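Local coordinates for myosin-I heavy chain (Dictyostelium discoideum, PDB 5EJR), which is an actin-based motor with ATPase activity, acting early in phagocytosis and in adhesion, and is represented here by its C-terminal MyTH4-FERM tail region, at residues 312-317 with 405-410; 322-327 with 349-354; 329-334 with 375-380; 343-348 with 384-389; 353-358 with 369-374. All coordinates share one frame; numbering follows the deposited sequence.

Interaction 1 (312-317 with 405-410)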
# COMPACT_ATOMS: atom_id res chain seq x y z
N LEU A 312 0.02 23.58 22.54
CA LEU A 312 -0.66 22.50 21.81
C LEU A 312 0.08 22.19 20.51
O LEU A 312 -0.03 21.09 19.96
CB LEU A 312 -2.14 22.85 21.54
CG LEU A 312 -3.00 23.12 22.78
CD1 LEU A 312 -4.41 23.55 22.37
CD2 LEU A 312 -3.04 21.83 23.74
N TRP A 313 0.82 23.18 20.01
CA TRP A 313 1.52 23.03 18.75
C TRP A 313 3.03 22.85 18.93
O TRP A 313 3.65 22.13 18.16
CB TRP A 313 1.26 24.29 17.92
CG TRP A 313 -0.18 24.51 17.60
CD1 TRP A 313 -1.15 25.00 18.43
CD2 TRP A 313 -0.84 24.18 16.37
NE1 TRP A 313 -2.37 25.02 17.78
CE2 TRP A 313 -2.19 24.59 16.49
CE3 TRP A 313 -0.39 23.67 15.13
CZ2 TRP A 313 -3.10 24.48 15.43
CZ3 TRP A 313 -1.30 23.54 14.10
CH2 TRP A 313 -2.64 23.95 14.25
N THR A 314 3.62 23.52 19.92
CA THR A 314 5.07 23.51 20.09
C THR A 314 5.64 22.54 21.16
O THR A 314 6.85 22.30 21.10
CB THR A 314 5.55 24.92 20.37
OG1 THR A 314 5.02 25.28 21.63
CG2 THR A 314 5.17 25.94 19.25
N ASP A 315 4.83 21.98 22.11
CA ASP A 315 5.38 21.03 23.12
C ASP A 315 6.22 19.92 22.49
O ASP A 315 7.30 19.63 22.99
CB ASP A 315 4.28 20.43 24.01
CG ASP A 315 3.84 21.34 25.13
OD1 ASP A 315 4.41 22.45 25.26
OD2 ASP A 315 2.91 20.96 25.87
N ASP A 316 5.74 19.33 21.40
CA ASP A 316 6.51 18.39 20.63
C ASP A 316 7.15 19.25 19.53
O ASP A 316 6.50 19.52 18.52
CB ASP A 316 5.62 17.28 20.03
CG ASP A 316 6.39 16.16 19.34
OD1 ASP A 316 7.52 16.41 18.91
OD2 ASP A 316 5.81 15.07 19.15
N ASP A 317 8.42 19.64 19.72
CA ASP A 317 9.13 20.49 18.76
C ASP A 317 9.48 19.80 17.44
O ASP A 317 9.58 20.48 16.42
CB ASP A 317 10.38 21.17 19.36
CG ASP A 317 11.32 20.24 20.08
OD1 ASP A 317 11.09 19.97 21.28
OD2 ASP A 317 12.32 19.83 19.45
N LEU A 405 7.44 33.21 14.78
CA LEU A 405 7.19 33.51 13.37
C LEU A 405 6.51 32.32 12.67
O LEU A 405 5.63 32.51 11.84
CB LEU A 405 8.50 33.87 12.67
CG LEU A 405 9.16 35.24 13.00
CD1 LEU A 405 10.60 35.27 12.46
CD2 LEU A 405 8.33 36.43 12.46
N LYS A 406 6.88 31.10 13.04
CA LYS A 406 6.28 29.89 12.48
C LYS A 406 4.79 29.78 12.90
O LYS A 406 3.94 29.50 12.05
CB LYS A 406 7.11 28.64 12.85
CG LYS A 406 8.53 28.62 12.22
CD LYS A 406 9.35 27.46 12.74
CE LYS A 406 10.81 27.61 12.40
NZ LYS A 406 11.60 26.45 12.85
N LEU A 407 4.48 30.17 14.15
CA LEU A 407 3.11 30.17 14.68
C LEU A 407 2.27 31.24 13.99
O LEU A 407 1.11 31.00 13.71
CB LEU A 407 3.11 30.40 16.21
CG LEU A 407 3.68 29.28 17.09
CD1 LEU A 407 3.97 29.77 18.51
CD2 LEU A 407 2.74 28.12 17.17
N MET A 408 2.88 32.42 13.71
CA MET A 408 2.24 33.56 13.04
C MET A 408 1.91 33.15 11.60
O MET A 408 0.85 33.48 11.10
CB MET A 408 3.21 34.76 12.99
CG MET A 408 3.28 35.59 14.24
SD MET A 408 4.54 36.91 14.09
CE MET A 408 3.74 38.02 12.93
N PHE A 409 2.87 32.49 10.93
CA PHE A 409 2.67 32.00 9.56
C PHE A 409 1.49 31.00 9.53
O PHE A 409 0.56 31.18 8.75
CB PHE A 409 3.96 31.34 9.04
CG PHE A 409 3.76 30.51 7.78
CD1 PHE A 409 3.39 31.11 6.58
CD2 PHE A 409 3.89 29.13 7.82
CE1 PHE A 409 3.20 30.35 5.43
CE2 PHE A 409 3.70 28.36 6.66
CZ PHE A 409 3.33 28.98 5.48
N ILE A 410 1.49 30.00 10.44
CA ILE A 410 0.40 29.03 10.50
C ILE A 410 -0.93 29.72 10.80
O ILE A 410 -1.92 29.41 10.17
CB ILE A 410 0.69 27.86 11.46
CG1 ILE A 410 1.96 27.09 11.00
CG2 ILE A 410 -0.53 26.94 11.54
CD1 ILE A 410 2.73 26.30 12.07
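L407, on helix 402-416, meets W313 and T314 of the short helix 311-314 and is the first residue of 405-410 to touch that segment. Both of its methyl groups take part. CD2 lies 3.9 Å from T314 CG2, and CD1 lies 4.1 Å from the same methyl carbon. CD2 also comes within 4.2 Å of W313 CB, at the root of the indole. The L407 side chain runs roughly perpendicular to that of T314. T314 turns its methyl to the leucine because CG2 stands anti to the carbonyl carbon. Its hydroxyl OG1 is then left to bond back to the carbonyl of E310, one turn earlier. One turn further on, I410 brings its CG2 branch to 4.3 Å from W313 CZ3, on the six-membered ring of the indole. The approach is oblique. I306 and F320 also pack on L407 and I410, so the patch is shared with residues outside the two helices. No hydrogen bond or salt bridge joins the segments. The contact is purely apolar and mostly buried, so it rests on packing of methyl groups against each other and the indole, with the T314 hydroxyl bonded to the carbonyl of E310, just before the segment.

Interaction 2 (322-327 with 349-354). With EDO (1,2-ethanediol), chain H.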
# COMPACT_ATOMS: atom_id res chain seq x y z
N LEU A 322 7.91 19.55 11.66
CA LEU A 322 7.37 18.83 10.52
C LEU A 322 6.08 19.46 10.05
O LEU A 322 5.83 19.51 8.85
CB LEU A 322 7.16 17.36 10.80
CG LEU A 322 8.41 16.50 10.86
CD1 LEU A 322 8.04 15.11 11.35
CD2 LEU A 322 9.13 16.44 9.48
N THR A 323 5.27 19.96 11.00
CA THR A 323 4.01 20.64 10.69
C THR A 323 4.27 21.93 9.95
O THR A 323 3.62 22.17 8.93
CB THR A 323 3.19 20.86 11.96
OG1 THR A 323 2.96 19.58 12.55
CG2 THR A 323 1.84 21.53 11.66
N TYR A 324 5.17 22.78 10.49
CA TYR A 324 5.50 24.06 9.86
C TYR A 324 5.99 23.80 8.42
O TYR A 324 5.49 24.42 7.49
CB TYR A 324 6.55 24.83 10.70
CG TYR A 324 7.22 25.91 9.88
CD1 TYR A 324 6.51 27.02 9.43
CD2 TYR A 324 8.55 25.78 9.48
CE1 TYR A 324 7.11 27.99 8.63
CE2 TYR A 324 9.15 26.73 8.65
CZ TYR A 324 8.41 27.81 8.20
OH TYR A 324 9.02 28.75 7.43
N CYS A 325 6.96 22.89 8.27
CA CYS A 325 7.56 22.45 7.02
C CYS A 325 6.48 21.99 6.01
O CYS A 325 6.55 22.37 4.84
CB CYS A 325 8.59 21.35 7.29
SG CYS A 325 9.48 20.76 5.83
N GLN A 326 5.46 21.25 6.47
CA GLN A 326 4.36 20.74 5.62
C GLN A 326 3.45 21.87 5.14
O GLN A 326 3.12 21.89 3.96
CB GLN A 326 3.54 19.65 6.35
CG GLN A 326 2.42 19.08 5.50
CD GLN A 326 1.77 17.93 6.21
OE1 GLN A 326 2.43 17.03 6.70
NE2 GLN A 326 0.47 17.96 6.31
N ILE A 327 3.08 22.79 6.02
CA ILE A 327 2.19 23.91 5.65
C ILE A 327 2.94 24.87 4.70
O ILE A 327 2.34 25.38 3.76
CB ILE A 327 1.66 24.62 6.92
CG1 ILE A 327 0.82 23.61 7.76
CG2 ILE A 327 0.82 25.86 6.54
CD1 ILE A 327 0.75 24.00 9.25
N ALA A 349 6.51 38.40 4.00
CA ALA A 349 7.33 39.11 5.01
C ALA A 349 7.77 38.23 6.17
O ALA A 349 8.95 38.26 6.53
CB ALA A 349 6.65 40.37 5.51
N ILE A 350 6.84 37.41 6.72
CA ILE A 350 7.15 36.50 7.83
C ILE A 350 8.15 35.46 7.39
O ILE A 350 9.10 35.20 8.10
CB ILE A 350 5.86 35.82 8.39
CG1 ILE A 350 4.94 36.84 9.04
CG2 ILE A 350 6.23 34.71 9.39
CD1 ILE A 350 3.54 36.33 9.21
N LEU A 351 7.89 34.81 6.24
CA LEU A 351 8.76 33.77 5.72
C LEU A 351 10.16 34.28 5.40
O LEU A 351 11.12 33.53 5.55
CB LEU A 351 8.12 33.05 4.51
CG LEU A 351 6.82 32.25 4.80
CD1 LEU A 351 6.38 31.51 3.58
CD2 LEU A 351 7.02 31.23 5.91
N ILE A 352 10.27 35.55 4.99
CA ILE A 352 11.59 36.18 4.74
C ILE A 352 12.32 36.35 6.10
O ILE A 352 13.48 35.97 6.20
CB ILE A 352 11.43 37.53 3.96
CG1 ILE A 352 11.09 37.24 2.47
CG2 ILE A 352 12.72 38.42 4.06
CD1 ILE A 352 10.53 38.45 1.69
N GLN A 353 11.62 36.81 7.14
CA GLN A 353 12.23 36.96 8.47
C GLN A 353 12.71 35.60 9.00
O GLN A 353 13.75 35.52 9.68
CB GLN A 353 11.29 37.69 9.44
CG GLN A 353 12.03 38.25 10.67
CD GLN A 353 11.17 38.93 11.70
OE1 GLN A 353 10.02 39.28 11.46
NE2 GLN A 353 11.72 39.16 12.88
N LEU A 354 12.01 34.50 8.61
CA LEU A 354 12.44 33.16 9.01
C LEU A 354 13.69 32.71 8.24
O LEU A 354 14.54 32.02 8.80
CB LEU A 354 11.30 32.13 8.87
CG LEU A 354 10.25 32.11 10.00
CD1 LEU A 354 8.95 31.42 9.56
CD2 LEU A 354 10.79 31.44 11.23
C1 EDO H . -3.11 21.79 6.44
O1 EDO H . -4.05 21.15 5.61
C2 EDO H . -1.80 21.00 6.75
O2 EDO H . -1.36 20.12 5.74
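The helical central lobe of the FERM domain holds this contact, where helix 317-332 faces helix 341-355. Y324 reaches across from the first helix to L351 and L354 on the second. The nearest CA atoms, those of Y324 and L351, are 11.0 Å apart, so the long tyrosine spans the distance. Its CG stands anti to the backbone N (chi1 162°), and the ring points at the partner helix. The phenol oxygen leads. Y324 OH lies 3.5 Å from L351 CD2, and this methyl sits at the ring edge, near the ring plane. Y324 OH is also 3.4 Å from L354 CD1. That methyl comes in obliquely and lies 3.9 Å from Y324 CZ. L354 points back against the tyrosine, while the L351 side chain runs alongside it the opposite way. An alanine at Y324 is likely to leave a gap between the helices, with the CD2 methyl of L351 and the CD1 methyl of L354 losing their partner. Elsewhere on the first helix, Q326 NE2 donates a 2.9 Å hydrogen bond to O2 of an ethanediol, probably from the crystallisation liquor. Helix 402-416 packs against the same stretch of helix 341-355: F409 touches L351, and L405 touches L354. W331, further along helix 317-332, also packs on L351.

Interaction 3 (329-334 with 375-380). With EDO (1,2-ethanediol), chain H.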
# COMPACT_ATOMS: atom_id res chain seq x y z
N ASP A 329 5.37 24.07 2.63
CA ASP A 329 5.47 23.36 1.34
C ASP A 329 4.18 23.47 0.54
O ASP A 329 4.22 23.73 -0.68
CB ASP A 329 5.89 21.91 1.55
CG ASP A 329 5.95 21.13 0.26
OD1 ASP A 329 6.96 21.25 -0.46
OD2 ASP A 329 4.96 20.42 -0.05
N GLU A 330 3.02 23.32 1.22
CA GLU A 330 1.70 23.45 0.59
C GLU A 330 1.49 24.88 0.10
O GLU A 330 0.93 25.10 -1.00
CB GLU A 330 0.59 23.06 1.59
CG GLU A 330 0.57 21.56 1.84
CD GLU A 330 -0.23 21.15 3.07
OE1 GLU A 330 -0.64 19.98 3.13
OE2 GLU A 330 -0.43 21.99 3.97
N TRP A 331 1.92 25.86 0.93
CA TRP A 331 1.88 27.27 0.55
C TRP A 331 2.75 27.46 -0.71
O TRP A 331 2.30 28.11 -1.66
CB TRP A 331 2.44 28.15 1.66
CG TRP A 331 2.76 29.57 1.26
CD1 TRP A 331 4.00 30.12 1.09
CD2 TRP A 331 1.81 30.59 0.93
NE1 TRP A 331 3.88 31.43 0.68
CE2 TRP A 331 2.55 31.74 0.55
CE3 TRP A 331 0.40 30.64 0.87
CZ2 TRP A 331 1.92 32.96 0.21
CZ3 TRP A 331 -0.21 31.84 0.53
CH2 TRP A 331 0.55 32.97 0.15
N MET A 332 3.97 26.90 -0.72
CA MET A 332 4.88 27.07 -1.88
C MET A 332 4.42 26.35 -3.16
O MET A 332 4.84 26.74 -4.25
CB MET A 332 6.33 26.70 -1.54
CG MET A 332 7.02 27.75 -0.68
SD MET A 332 6.87 29.49 -1.18
CE MET A 332 7.89 29.54 -2.71
N LYS A 333 3.56 25.33 -3.03
CA LYS A 333 2.95 24.58 -4.14
C LYS A 333 1.63 25.22 -4.60
O LYS A 333 0.97 24.68 -5.48
CB LYS A 333 2.71 23.12 -3.75
CG LYS A 333 3.94 22.25 -3.85
CD LYS A 333 3.67 20.95 -3.10
CE LYS A 333 4.77 19.92 -3.31
NZ LYS A 333 6.11 20.49 -3.01
N GLY A 334 1.27 26.35 -4.01
CA GLY A 334 0.07 27.09 -4.41
C GLY A 334 -1.24 26.47 -3.94
O GLY A 334 -2.29 26.80 -4.48
N ASP A 375 4.20 30.41 -7.45
CA ASP A 375 3.91 31.00 -8.78
C ASP A 375 2.46 31.39 -8.95
O ASP A 375 2.17 32.43 -9.54
CB ASP A 375 4.31 30.04 -9.91
CG ASP A 375 5.80 29.81 -10.03
OD1 ASP A 375 6.58 30.48 -9.28
OD2 ASP A 375 6.20 28.99 -10.87
N GLN A 376 1.52 30.57 -8.43
CA GLN A 376 0.08 30.79 -8.52
C GLN A 376 -0.36 32.17 -7.99
O GLN A 376 -1.19 32.85 -8.60
CB GLN A 376 -0.67 29.64 -7.80
CG GLN A 376 -0.52 28.28 -8.48
CD GLN A 376 0.72 27.45 -8.13
OE1 GLN A 376 1.69 27.92 -7.50
NE2 GLN A 376 0.70 26.19 -8.55
N ILE A 377 0.26 32.63 -6.90
CA ILE A 377 0.01 33.95 -6.30
C ILE A 377 0.85 35.02 -7.04
O ILE A 377 0.36 36.11 -7.31
CB ILE A 377 0.43 33.87 -4.79
CG1 ILE A 377 -0.50 32.92 -3.95
CG2 ILE A 377 0.56 35.24 -4.15
CD1 ILE A 377 -1.88 33.31 -3.81
N LEU A 378 2.13 34.73 -7.27
CA LEU A 378 3.08 35.62 -7.94
C LEU A 378 2.52 36.12 -9.29
O LEU A 378 2.71 37.28 -9.63
CB LEU A 378 4.43 34.89 -8.17
CG LEU A 378 5.53 35.68 -8.96
CD1 LEU A 378 6.06 36.89 -8.15
CD2 LEU A 378 6.73 34.78 -9.28
N ASN A 379 1.82 35.24 -10.03
CA ASN A 379 1.20 35.51 -11.32
C ASN A 379 0.32 36.74 -11.37
O ASN A 379 0.17 37.34 -12.44
CB ASN A 379 0.38 34.29 -11.76
CG ASN A 379 1.22 33.20 -12.31
OD1 ASN A 379 2.45 33.32 -12.38
ND2 ASN A 379 0.61 32.03 -12.55
N SER A 380 -0.30 37.10 -10.25
CA SER A 380 -1.27 38.20 -10.23
C SER A 380 -0.65 39.61 -10.36
O SER A 380 -1.38 40.53 -10.70
CB SER A 380 -2.18 38.10 -9.01
OG SER A 380 -1.61 38.68 -7.85
C1 EDO H . -3.11 21.79 6.44
O1 EDO H . -4.05 21.15 5.61
C2 EDO H . -1.80 21.00 6.75
O2 EDO H . -1.36 20.12 5.74
O HOH W 1 5.57 27.77 -7.21
O HOH W 2 3.57 26.05 -6.97
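Q376, I377 and G334 bury the most surface here. The Q376 side chain bends at chi2 (86°) and lays its amide against the backbone of K333 and G334. Q376 OE1 lies 3.6 Å from G334 CA. No direct hydrogen bond crosses, but water does the bridging. One water donates to M332 O and, at 2.7 Å, to Q376 OE1. A second donates to M332 O and accepts from D375 N at 3.0 Å. I377 works on the buried side. Its CG1 approaches W331 CH2 obliquely at 4.2 Å, while the indole NE1 bonds to V372 O. G334 lets the amide come close, since a CB there would run into Q376 CD. The K333 side chain leaves the backbone away from 375-380, and its NZ forms a salt bridge with D329 OD1, 2.8 Å. G334 has positive phi (75°) and ends helix 317-332 in a Schellman motif. Such a glycine-terminated helix end is here packed and water-bridged to the start of helix 375-378, within the FERM central lobe.

Interaction 4 (343-348 with 384-389)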
# COMPACT_ATOMS: atom_id res chain seq x y z
N ASP A 343 -2.48 40.05 2.20
CA ASP A 343 -2.28 38.86 3.03
C ASP A 343 -1.07 38.07 2.56
O ASP A 343 -0.32 37.57 3.40
CB ASP A 343 -3.52 37.95 3.01
CG ASP A 343 -4.79 38.56 3.60
OD1 ASP A 343 -4.67 39.52 4.40
OD2 ASP A 343 -5.90 38.08 3.26
N SER A 344 -0.88 37.96 1.22
CA SER A 344 0.25 37.19 0.69
C SER A 344 1.56 37.88 1.00
O SER A 344 2.57 37.20 1.23
CB SER A 344 0.12 36.98 -0.82
OG SER A 344 -0.97 36.12 -1.13
N SER A 345 1.58 39.21 0.91
CA SER A 345 2.74 40.06 1.20
C SER A 345 3.10 39.95 2.68
O SER A 345 4.27 39.97 3.02
CB SER A 345 2.41 41.51 0.86
OG SER A 345 2.44 41.67 -0.55
N ILE A 346 2.10 39.82 3.56
CA ILE A 346 2.36 39.64 5.01
C ILE A 346 3.01 38.27 5.21
O ILE A 346 3.98 38.15 5.96
CB ILE A 346 1.04 39.81 5.85
CG1 ILE A 346 0.58 41.29 5.83
CG2 ILE A 346 1.23 39.34 7.33
CD1 ILE A 346 -0.96 41.55 6.15
N ILE A 347 2.50 37.23 4.49
CA ILE A 347 3.03 35.87 4.57
C ILE A 347 4.47 35.87 4.09
O ILE A 347 5.34 35.35 4.77
CB ILE A 347 2.13 34.83 3.84
CG1 ILE A 347 0.79 34.65 4.63
CG2 ILE A 347 2.86 33.47 3.69
CD1 ILE A 347 -0.44 34.12 3.73
N ALA A 348 4.70 36.49 2.92
CA ALA A 348 6.04 36.59 2.34
C ALA A 348 6.97 37.30 3.33
O ALA A 348 8.02 36.75 3.61
CB ALA A 348 5.96 37.34 1.01
N LYS A 384 8.25 43.09 -9.38
CA LYS A 384 8.70 44.40 -8.90
C LYS A 384 7.64 45.02 -8.00
O LYS A 384 7.99 45.68 -7.03
CB LYS A 384 8.99 45.34 -10.08
CG LYS A 384 10.33 45.10 -10.75
CD LYS A 384 10.40 45.99 -12.01
CE LYS A 384 11.68 45.85 -12.79
NZ LYS A 384 11.69 46.76 -13.97
N VAL A 385 6.35 44.77 -8.29
CA VAL A 385 5.25 45.27 -7.45
C VAL A 385 5.22 44.44 -6.13
O VAL A 385 5.01 44.98 -5.05
CB VAL A 385 3.88 45.29 -8.19
CG1 VAL A 385 2.75 45.73 -7.25
CG2 VAL A 385 3.93 46.17 -9.44
N TRP A 386 5.46 43.13 -6.23
CA TRP A 386 5.53 42.27 -5.05
C TRP A 386 6.67 42.71 -4.12
O TRP A 386 6.46 42.82 -2.93
CB TRP A 386 5.72 40.82 -5.47
CG TRP A 386 4.45 40.19 -5.90
CD1 TRP A 386 4.12 39.77 -7.16
CD2 TRP A 386 3.34 39.83 -5.06
NE1 TRP A 386 2.91 39.14 -7.15
CE2 TRP A 386 2.39 39.19 -5.88
CE3 TRP A 386 3.08 39.96 -3.68
CZ2 TRP A 386 1.17 38.72 -5.39
CZ3 TRP A 386 1.88 39.46 -3.18
CH2 TRP A 386 0.94 38.85 -4.02
N ILE A 387 7.86 43.03 -4.69
CA ILE A 387 8.99 43.51 -3.90
C ILE A 387 8.56 44.74 -3.06
O ILE A 387 8.76 44.76 -1.85
CB ILE A 387 10.20 43.84 -4.82
CG1 ILE A 387 10.84 42.53 -5.31
CG2 ILE A 387 11.21 44.74 -4.08
CD1 ILE A 387 11.95 42.70 -6.53
N SER A 388 7.93 45.72 -3.72
CA SER A 388 7.43 46.94 -3.10
C SER A 388 6.38 46.64 -1.99
O SER A 388 6.45 47.22 -0.91
CB SER A 388 6.83 47.85 -4.16
OG SER A 388 6.52 49.10 -3.57
N MET A 389 5.41 45.74 -2.26
CA MET A 389 4.36 45.39 -1.28
C MET A 389 4.96 44.63 -0.07
O MET A 389 4.56 44.87 1.06
CB MET A 389 3.24 44.57 -1.94
CG MET A 389 2.35 45.39 -2.84
SD MET A 389 1.03 44.41 -3.56
CE MET A 389 -0.13 44.39 -2.16
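W386 points the six-membered end of its indole at two neighbouring serines, S344 and S345, and the two meet it differently. S345 OG comes to the ring edge, close to the ring plane, 3.5 Å from W386 CZ3. S344 presents its CB instead, 3.8 Å from W386 CH2, and this approach is oblique. The indole thus ends against a hydroxyl on one residue and a methylene on the other. M389, one turn after W386, comes to S345 as well. Its CB lies 3.3 Å from S345 OG. The M389 chain bends at chi3 (81°), and its terminal CE is 4.1 Å from the same oxygen. S345 OG therefore sits between the tryptophan and the methionine. The chi1 of S345, -76°, puts OG beside the backbone N, and OG bonds to E341 O. S344 OG bonds to N340 O, just before the helix. The axes of the two segments cross at -71° and come within 9.9 Å, and S345 and M389 have the nearest CA atoms, 6.1 Å apart. The indole NE1 is bonded to L378 O, which helps fix the turn of the ring. I377 packs on both S344 and W386. No hydrogen bond joins the segments. The small serines are consistent with the close approach at S345 and M389, their hydroxyls are satisfied by backbone carbonyls, and the contact across is van der Waals packing alone.

Interaction 5 (353-358 with 369-374)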
# COMPACT_ATOMS: atom_id res chain seq x y z
N GLN A 353 11.62 36.81 7.14
CA GLN A 353 12.23 36.96 8.47
C GLN A 353 12.71 35.60 9.00
O GLN A 353 13.75 35.52 9.68
CB GLN A 353 11.29 37.69 9.44
CG GLN A 353 12.03 38.25 10.67
CD GLN A 353 11.17 38.93 11.70
OE1 GLN A 353 10.02 39.28 11.46
NE2 GLN A 353 11.72 39.16 12.88
N LEU A 354 12.01 34.50 8.61
CA LEU A 354 12.44 33.16 9.01
C LEU A 354 13.69 32.71 8.24
O LEU A 354 14.54 32.02 8.80
CB LEU A 354 11.30 32.13 8.87
CG LEU A 354 10.25 32.11 10.00
CD1 LEU A 354 8.95 31.42 9.56
CD2 LEU A 354 10.79 31.44 11.23
N LEU A 355 13.81 33.07 6.96
CA LEU A 355 15.00 32.72 6.17
C LEU A 355 16.21 33.60 6.54
O LEU A 355 17.34 33.14 6.48
CB LEU A 355 14.72 32.93 4.68
CG LEU A 355 13.83 31.94 3.98
CD1 LEU A 355 13.43 32.49 2.61
CD2 LEU A 355 14.54 30.59 3.84
N TYR A 356 15.96 34.87 6.87
CA TYR A 356 17.00 35.85 7.17
C TYR A 356 16.79 36.53 8.53
O TYR A 356 16.35 37.67 8.57
CB TYR A 356 17.10 36.87 6.00
CG TYR A 356 17.27 36.19 4.66
CD1 TYR A 356 18.49 35.62 4.29
CD2 TYR A 356 16.21 36.08 3.77
CE1 TYR A 356 18.66 34.98 3.07
CE2 TYR A 356 16.36 35.41 2.55
CZ TYR A 356 17.58 34.88 2.19
OH TYR A 356 17.73 34.25 0.97
N PRO A 357 17.07 35.82 9.65
CA PRO A 357 16.80 36.40 10.99
C PRO A 357 17.34 37.82 11.29
O PRO A 357 16.79 38.48 12.18
CB PRO A 357 17.42 35.39 11.95
CG PRO A 357 17.46 34.12 11.22
CD PRO A 357 17.55 34.43 9.75
N ASN A 358 18.40 38.28 10.57
CA ASN A 358 19.03 39.61 10.70
C ASN A 358 18.28 40.67 9.87
O ASN A 358 18.57 40.86 8.68
CB ASN A 358 20.53 39.54 10.33
CG ASN A 358 20.85 38.90 8.98
OD1 ASN A 358 19.98 38.39 8.25
ND2 ASN A 358 22.13 38.89 8.63
N VAL A 369 12.03 36.88 -3.17
CA VAL A 369 10.57 36.79 -3.36
C VAL A 369 10.16 35.37 -3.83
O VAL A 369 9.20 34.81 -3.28
CB VAL A 369 10.00 37.90 -4.29
CG1 VAL A 369 8.52 37.66 -4.62
CG2 VAL A 369 10.20 39.27 -3.67
N ARG A 370 10.94 34.78 -4.77
CA ARG A 370 10.69 33.43 -5.28
C ARG A 370 10.84 32.34 -4.19
O ARG A 370 10.36 31.25 -4.38
CB ARG A 370 11.64 33.11 -6.44
CG ARG A 370 11.50 34.03 -7.63
CD ARG A 370 10.09 34.08 -8.21
NE ARG A 370 9.60 32.77 -8.67
CZ ARG A 370 9.93 32.18 -9.81
NH1 ARG A 370 10.84 32.72 -10.61
NH2 ARG A 370 9.39 31.02 -10.14
N GLN A 371 11.55 32.61 -3.09
CA GLN A 371 11.72 31.62 -2.02
C GLN A 371 10.49 31.58 -1.09
O GLN A 371 10.38 30.67 -0.24
CB GLN A 371 12.96 31.96 -1.19
CG GLN A 371 14.31 31.87 -1.94
CD GLN A 371 15.44 32.25 -0.99
OE1 GLN A 371 15.62 33.42 -0.60
NE2 GLN A 371 16.17 31.25 -0.52
N VAL A 372 9.60 32.57 -1.19
CA VAL A 372 8.49 32.72 -0.24
C VAL A 372 7.09 32.92 -0.85
O VAL A 372 6.10 32.98 -0.09
CB VAL A 372 8.79 33.85 0.79
CG1 VAL A 372 10.04 33.52 1.59
CG2 VAL A 372 8.89 35.23 0.13
N LEU A 373 6.97 33.01 -2.18
CA LEU A 373 5.64 33.13 -2.78
C LEU A 373 5.51 32.06 -3.82
O LEU A 373 6.44 31.93 -4.62
CB LEU A 373 5.42 34.47 -3.48
CG LEU A 373 5.07 35.70 -2.71
CD1 LEU A 373 4.86 36.84 -3.71
CD2 LEU A 373 3.78 35.48 -1.84
N PRO A 374 4.38 31.31 -3.89
CA PRO A 374 4.24 30.32 -4.99
C PRO A 374 3.92 31.04 -6.30
O PRO A 374 3.35 32.14 -6.26
CB PRO A 374 3.04 29.47 -4.55
CG PRO A 374 2.21 30.42 -3.73
CD PRO A 374 3.18 31.35 -3.03
O HOH W 3 17.95 31.03 1.85
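The backbones come nearest at L355 and Q371, whose CA atoms are 8.9 Å apart, just where helix 341-355 runs out and Y356 leaves helical geometry. L355 and Y356 both reach Q371 from there. Y356 OH donates a 2.8 Å hydrogen bond to Q371 OE1. The oxygen lies at the ring edge, in the ring plane. From the amide side, the donor sits in the carbonyl plane on a lone pair, with a C=O...donor angle of 125°. The ring and amide planes are 53° apart. Q371 is extended beyond CG (chi2 180°), which carries its amide out to the phenol. A water links the same two groups: Q371 NE2 donates to it at 3.0 Å, and it makes a weak bond to Y356 OH. Next to this polar pair is an apolar one. L355 CD1 is 3.7 Å from V372 CG1 and 3.9 Å from Q371 CB. The leucine and the valine lie side by side, pointing opposite ways. A leucine in place of Q371 would probably leave the Y356 hydroxyl without its acceptor and the bridging water without its amide donor. V372 also packs on A348, L351 and I352, and the backbone O of Q371 accepts from R328 NH2. This is packing of a helix C-terminal end against a later part of the chain, within the helical central lobe of the FERM domain: Q371 and V372 pack against the end of helix 341-355.

How the interactions relate
All five contacts lie in the helical central lobe of the FERM domain. From the N terminus, interaction 1 closes the widest loop, from helix 311-314 to helix 402-416, and encloses the other four. Helix 317-332 then takes part in interaction 2, with helix 341-355, and interaction 3, with helix 375-378. These two cross. Interaction 4 joins helices 341-355 and 383-394 and crosses both. Interaction 5 closes the shortest loop, at the end of helix 341-355, and falls within the spans of interactions 3 and 4. It shares Q353 and L354 with interaction 2. F409, W331 and V372 carry packing from one contact to the next.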